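Local coordinates for protein 3-hydroxyisobutyrate dehydrogenase (Thermus thermophilus, PDB 2CVZ) that probably catalyses the NADP-dependent oxidation of 3-hydroxyisobutyrate, a step of valine catabolism, at residues C[66-74]-C[93-104]. Residues are numbered along the deposited sequence; the frame is centred on the assembly and turned at random.
Sequences TREVYEVAE and EPEASRRLAERL. With NDP (NADPH dihydro-nicotinamide-adenine-dinucleotide phosphate), chain G.
Thr66 and Glu93 join the N-terminal ends of two neighbouring helices. The amide N of Glu93 donates to OG1 of Thr66 at 2.9 Å, nearly straight at 163°. A chi1 of -60° sets the threonine OG1 anti to its carbonyl carbon, where it meets the Glu93 amide, and leaves CG2 to rest on CB of Ala96. A water also bonds to Thr66 OG1 and donates to Ser97 OG. Ser97 OG in turn donates to O of Glu93, from above the carbonyl plane, and Ser97 N gives this N-cap carbonyl a second bond. A second water donates to Glu93 OE2 and weakly accepts from Arg67 N.

The phenol of Tyr70 spans the gap further along. Its OH donates to Ala96 O at 2.6 Å, in the carbonyl plane and on a lone pair. The same oxygen takes the helical bond from Leu100 N, so two donors hold it. Leu100 lies over one face of the ring, with CD1 4.1 Å above the plane and offset toward the rim.

Helices 66-76 and 94-105 follow the adjacent parallel strands 58-61 and 85-88 of the Rossmann-type dinucleotide-binding domain. Their segments 66-74 and 94-104 run 12° from parallel, and the axes come within 10.4 Å. On the side facing strand 85-88, Val69 CG1 presses tightly on Leu100 CD2 at 3.5 Å. Ala73 CB meets Leu100 CD1 and, more loosely, Leu104 CD2; Ala73 and Leu104 also touch Trp86.

At the far end Glu74 OE1 and Arg103 NH2 form a salt bridge at 3.5 Å, and the hydrogen bond in it is weak. The two side chains cross at about a right angle, with carboxylate and guanidinium planes 19° apart. Arg103 also makes a cation-pi contact with Tyr77. Away from the interface, Glu71 OE2 accepts from adenine N6A of NADPH at 3.0 Å.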
loop_
_atom_site.group_PDB
_atom_site.type_symbol
_atom_site.label_atom_id
_atom_site.label_comp_id
_atom_site.label_asym_id
_atom_site.label_seq_id
_atom_site.Cartn_x
_atom_site.Cartn_y
_atom_site.Cartn_z
ATOM N N THR C 66 14.427 -23.976 6.222
ATOM C CA THR C 66 14.024 -25.333 6.563
ATOM C C THR C 66 14.518 -26.310 5.493
ATOM O O THR C 66 14.692 -27.501 5.752
ATOM C CB THR C 66 12.488 -25.428 6.690
ATOM O OG1 THR C 66 12.046 -24.529 7.715
ATOM C CG2 THR C 66 12.059 -26.848 7.052
ATOM N N ARG C 67 14.756 -25.792 4.291
ATOM C CA ARG C 67 15.233 -26.616 3.186
ATOM C C ARG C 67 16.569 -27.263 3.548
ATOM O O ARG C 67 16.754 -28.471 3.377
ATOM C CB ARG C 67 15.399 -25.763 1.930
ATOM C CG ARG C 67 15.561 -26.575 0.663
ATOM C CD ARG C 67 15.748 -25.674 -0.543
ATOM N NE ARG C 67 15.501 -26.391 -1.790
ATOM C CZ ARG C 67 14.324 -26.906 -2.129
ATOM N NH1 ARG C 67 13.285 -26.783 -1.312
ATOM N NH2 ARG C 67 14.184 -27.547 -3.282
ATOM N N GLU C 68 17.500 -26.453 4.045
ATOM C CA GLU C 68 18.811 -26.956 4.441
ATOM C C GLU C 68 18.696 -27.848 5.671
ATOM O O GLU C 68 19.466 -28.798 5.833
ATOM C CB GLU C 68 19.772 -25.798 4.727
ATOM C CG GLU C 68 20.170 -25.004 3.495
ATOM C CD GLU C 68 19.013 -24.235 2.894
ATOM O OE1 GLU C 68 18.421 -23.404 3.610
ATOM O OE2 GLU C 68 18.697 -24.459 1.708
ATOM N N VAL C 69 17.740 -27.542 6.543
ATOM C CA VAL C 69 17.535 -28.350 7.740
ATOM C C VAL C 69 17.096 -29.738 7.290
ATOM O O VAL C 69 17.495 -30.750 7.864
ATOM C CB VAL C 69 16.437 -27.752 8.651
ATOM C CG1 VAL C 69 16.230 -28.644 9.862
ATOM C CG2 VAL C 69 16.828 -26.346 9.086
ATOM N N TYR C 70 16.276 -29.767 6.246
ATOM C CA TYR C 70 15.768 -31.013 5.691
ATOM C C TYR C 70 16.870 -31.900 5.133
ATOM O O TYR C 70 16.941 -33.084 5.454
ATOM C CB TYR C 70 14.756 -30.715 4.586
ATOM C CG TYR C 70 13.318 -30.898 5.000
ATOM C CD1 TYR C 70 12.747 -32.168 5.060
ATOM C CD2 TYR C 70 12.522 -29.801 5.320
ATOM C CE1 TYR C 70 11.413 -32.340 5.425
ATOM C CE2 TYR C 70 11.189 -29.961 5.687
ATOM C CZ TYR C 70 10.642 -31.233 5.735
ATOM O OH TYR C 70 9.320 -31.390 6.085
ATOM N N GLU C 71 17.733 -31.334 4.297
ATOM C CA GLU C 71 18.797 -32.129 3.707
ATOM C C GLU C 71 19.834 -32.585 4.725
ATOM O O GLU C 71 20.455 -33.633 4.551
ATOM C CB GLU C 71 19.461 -31.371 2.554
ATOM C CG GLU C 71 20.169 -30.092 2.926
ATOM C CD GLU C 71 20.662 -29.350 1.697
ATOM O OE1 GLU C 71 19.811 -28.876 0.911
ATOM O OE2 GLU C 71 21.894 -29.249 1.512
ATOM N N VAL C 72 20.022 -31.812 5.791
ATOM C CA VAL C 72 20.976 -32.200 6.824
ATOM C C VAL C 72 20.349 -33.313 7.658
ATOM O O VAL C 72 21.044 -34.203 8.151
ATOM C CB VAL C 72 21.342 -31.007 7.743
ATOM C CG1 VAL C 72 22.125 -31.496 8.944
ATOM C CG2 VAL C 72 22.172 -29.994 6.972
ATOM N N ALA C 73 19.027 -33.262 7.802
ATOM C CA ALA C 73 18.294 -34.265 8.563
ATOM C C ALA C 73 18.308 -35.606 7.827
ATOM O O ALA C 73 18.427 -36.666 8.445
ATOM C CB ALA C 73 16.858 -33.804 8.789
ATOM N N GLU C 74 18.187 -35.553 6.504
ATOM C CA GLU C 74 18.197 -36.765 5.694
ATOM C C GLU C 74 19.568 -37.434 5.758
ATOM O O GLU C 74 19.670 -38.655 5.858
ATOM C CB GLU C 74 17.848 -36.437 4.240
ATOM C CG GLU C 74 16.408 -35.993 4.030
ATOM C CD GLU C 74 15.405 -37.053 4.454
ATOM O OE1 GLU C 74 15.494 -38.193 3.950
ATOM O OE2 GLU C 74 14.524 -36.746 5.289
ATOM N N GLU C 93 10.002 -22.625 8.366
ATOM C CA GLU C 93 8.593 -22.655 7.989
ATOM C C GLU C 93 7.806 -23.579 8.910
ATOM O O GLU C 93 8.172 -24.738 9.103
ATOM C CB GLU C 93 8.456 -23.141 6.545
ATOM C CG GLU C 93 9.118 -22.244 5.518
ATOM C CD GLU C 93 9.119 -22.859 4.134
ATOM O OE1 GLU C 93 8.073 -23.405 3.725
ATOM O OE2 GLU C 93 10.163 -22.791 3.450
ATOM N N PRO C 94 6.707 -23.075 9.490
ATOM C CA PRO C 94 5.873 -23.868 10.397
ATOM C C PRO C 94 5.449 -25.236 9.867
ATOM O O PRO C 94 5.722 -26.260 10.493
ATOM C CB PRO C 94 4.683 -22.948 10.655
ATOM C CG PRO C 94 5.312 -21.591 10.619
ATOM C CD PRO C 94 6.203 -21.693 9.395
ATOM N N GLU C 95 4.789 -25.258 8.713
ATOM C CA GLU C 95 4.313 -26.517 8.145
ATOM C C GLU C 95 5.420 -27.499 7.765
ATOM O O GLU C 95 5.362 -28.674 8.127
ATOM C CB GLU C 95 3.422 -26.248 6.928
ATOM C CG GLU C 95 2.483 -27.397 6.611
ATOM C CD GLU C 95 1.689 -27.842 7.833
ATOM O OE1 GLU C 95 1.051 -26.978 8.477
ATOM O OE2 GLU C 95 1.705 -29.052 8.152
ATOM N N ALA C 96 6.427 -27.025 7.038
ATOM C CA ALA C 96 7.525 -27.892 6.633
ATOM C C ALA C 96 8.236 -28.443 7.865
ATOM O O ALA C 96 8.742 -29.565 7.854
ATOM C CB ALA C 96 8.509 -27.124 5.761
ATOM N N SER C 97 8.268 -27.651 8.931
ATOM C CA SER C 97 8.922 -28.078 10.157
ATOM C C SER C 97 8.115 -29.161 10.852
ATOM O O SER C 97 8.686 -30.059 11.468
ATOM C CB SER C 97 9.132 -26.886 11.094
ATOM O OG SER C 97 10.060 -25.970 10.532
ATOM N N ARG C 98 6.790 -29.085 10.752
ATOM C CA ARG C 98 5.937 -30.096 11.376
ATOM C C ARG C 98 6.157 -31.449 10.709
ATOM O O ARG C 98 6.216 -32.478 11.380
ATOM C CB ARG C 98 4.459 -29.725 11.263
ATOM C CG ARG C 98 4.061 -28.482 12.021
ATOM C CD ARG C 98 2.549 -28.391 12.129
ATOM N NE ARG C 98 2.119 -27.091 12.633
ATOM C CZ ARG C 98 2.016 -25.994 11.888
ATOM N NH1 ARG C 98 2.303 -26.034 10.595
ATOM N NH2 ARG C 98 1.625 -24.855 12.443
ATOM N N ARG C 99 6.262 -31.449 9.385
ATOM C CA ARG C 99 6.486 -32.695 8.665
ATOM C C ARG C 99 7.854 -33.245 9.035
ATOM O O ARG C 99 8.029 -34.455 9.173
ATOM C CB ARG C 99 6.397 -32.472 7.153
ATOM C CG ARG C 99 4.978 -32.257 6.648
ATOM C CD ARG C 99 4.920 -32.340 5.130
ATOM N NE ARG C 99 5.516 -31.175 4.486
ATOM C CZ ARG C 99 4.936 -29.981 4.427
ATOM N NH1 ARG C 99 3.741 -29.793 4.972
ATOM N NH2 ARG C 99 5.549 -28.974 3.820
ATOM N N LEU C 100 8.823 -32.350 9.198
ATOM C CA LEU C 100 10.170 -32.760 9.572
ATOM C C LEU C 100 10.118 -33.411 10.949
ATOM O O LEU C 100 10.766 -34.431 11.192
ATOM C CB LEU C 100 11.109 -31.547 9.601
ATOM C CG LEU C 100 12.540 -31.815 10.079
ATOM C CD1 LEU C 100 13.206 -32.833 9.170
ATOM C CD2 LEU C 100 13.325 -30.515 10.094
ATOM N N ALA C 101 9.334 -32.821 11.848
ATOM C CA ALA C 101 9.191 -33.349 13.199
ATOM C C ALA C 101 8.644 -34.775 13.151
ATOM O O ALA C 101 9.140 -35.660 13.846
ATOM C CB ALA C 101 8.263 -32.454 14.018
ATOM N N GLU C 102 7.622 -34.989 12.329
ATOM C CA GLU C 102 7.019 -36.311 12.190
ATOM C C GLU C 102 8.064 -37.295 11.678
ATOM O O GLU C 102 8.207 -38.400 12.201
ATOM C CB GLU C 102 5.843 -36.258 11.211
ATOM C CG GLU C 102 4.719 -35.332 11.639
ATOM C CD GLU C 102 3.575 -35.312 10.643
ATOM O OE1 GLU C 102 3.008 -36.393 10.366
ATOM O OE2 GLU C 102 3.243 -34.219 10.137
ATOM N N ARG C 103 8.787 -36.880 10.645
ATOM C CA ARG C 103 9.835 -37.693 10.044
ATOM C C ARG C 103 10.881 -38.093 11.084
ATOM O O ARG C 103 11.240 -39.266 11.196
ATOM C CB ARG C 103 10.494 -36.906 8.910
ATOM C CG ARG C 103 11.739 -37.540 8.316
ATOM C CD ARG C 103 11.435 -38.855 7.622
ATOM N NE ARG C 103 12.573 -39.304 6.826
ATOM C CZ ARG C 103 12.590 -40.425 6.112
ATOM N NH1 ARG C 103 11.528 -41.221 6.096
ATOM N NH2 ARG C 103 13.667 -40.746 5.408
ATOM N N LEU C 104 11.363 -37.116 11.847
ATOM C CA LEU C 104 12.369 -37.370 12.874
ATOM C C LEU C 104 11.839 -38.283 13.970
ATOM O O LEU C 104 12.590 -39.059 14.565
ATOM C CB LEU C 104 12.840 -36.049 13.492
ATOM C CG LEU C 104 13.697 -35.150 12.597
ATOM C CD1 LEU C 104 13.937 -33.813 13.282
ATOM C CD2 LEU C 104 15.018 -35.843 12.296
HETATM P PA NDP G . 24.717 -17.261 7.446
HETATM O O1A NDP G . 25.738 -16.496 8.109
HETATM O O2A NDP G . 24.353 -17.078 5.997
HETATM O O5B NDP G . 25.100 -18.830 7.716
HETATM C C5B NDP G . 24.296 -19.868 7.143
HETATM C C4B NDP G . 24.970 -21.143 7.628
HETATM O O4B NDP G . 24.219 -22.236 7.031
HETATM C C3B NDP G . 26.408 -21.340 7.273
HETATM O O3B NDP G . 27.076 -22.026 8.364
HETATM C C2B NDP G . 26.390 -22.208 6.075
HETATM O O2B NDP G . 27.574 -22.936 5.740
HETATM C C1B NDP G . 25.170 -23.033 6.344
HETATM N N9A NDP G . 24.577 -23.597 5.100
HETATM C C8A NDP G . 24.011 -22.909 4.000
HETATM N N7A NDP G . 23.584 -23.756 3.085
HETATM C C5A NDP G . 23.858 -25.009 3.559
HETATM C C6A NDP G . 23.653 -26.318 3.064
HETATM N N6A NDP G . 23.070 -26.504 1.879
HETATM N N1A NDP G . 24.052 -27.381 3.806
HETATM C C2A NDP G . 24.643 -27.187 5.007
HETATM N N3A NDP G . 24.883 -25.995 5.564
HETATM C C4A NDP G . 24.462 -24.932 4.782
HETATM O O3 NDP G . 23.366 -17.188 8.249
HETATM P PN NDP G . 22.844 -16.500 9.594
HETATM O O1N NDP G . 22.994 -15.053 9.415
HETATM O O2N NDP G . 23.595 -17.222 10.674
HETATM O O5D NDP G . 21.337 -17.026 9.621
HETATM C C5D NDP G . 21.005 -18.441 9.810
HETATM C C4D NDP G . 19.523 -18.500 10.292
HETATM O O4D NDP G . 19.405 -17.640 11.422
HETATM C C3D NDP G . 18.555 -17.932 9.250
HETATM O O3D NDP G . 17.360 -18.726 9.242
HETATM C C2D NDP G . 18.339 -16.504 9.676
HETATM O O2D NDP G . 17.148 -16.006 9.091
HETATM C C1D NDP G . 18.303 -16.747 11.243
HETATM N N1N NDP G . 18.576 -15.533 12.072
HETATM C C2N NDP G . 19.612 -14.650 11.656
HETATM C C3N NDP G . 19.850 -13.493 12.504
HETATM C C7N NDP G . 20.905 -12.534 12.158
HETATM O O7N NDP G . 20.962 -11.380 12.630
HETATM N N7N NDP G . 21.886 -12.885 11.305
HETATM C C4N NDP G . 19.063 -13.319 13.651
HETATM C C5N NDP G . 18.075 -14.183 14.025
HETATM C C6N NDP G . 17.830 -15.291 13.239
HETATM P P2B NDP G . 28.803 -22.316 5.018
HETATM O O1X NDP G . 29.418 -23.488 4.364
HETATM O O2X NDP G . 29.678 -21.676 6.038
HETATM O O3X NDP G . 28.332 -21.289 3.990
HETATM O O HOH W 1 12.934 -25.596 9.957
HETATM O O HOH W 2 12.557 -23.733 3.183
#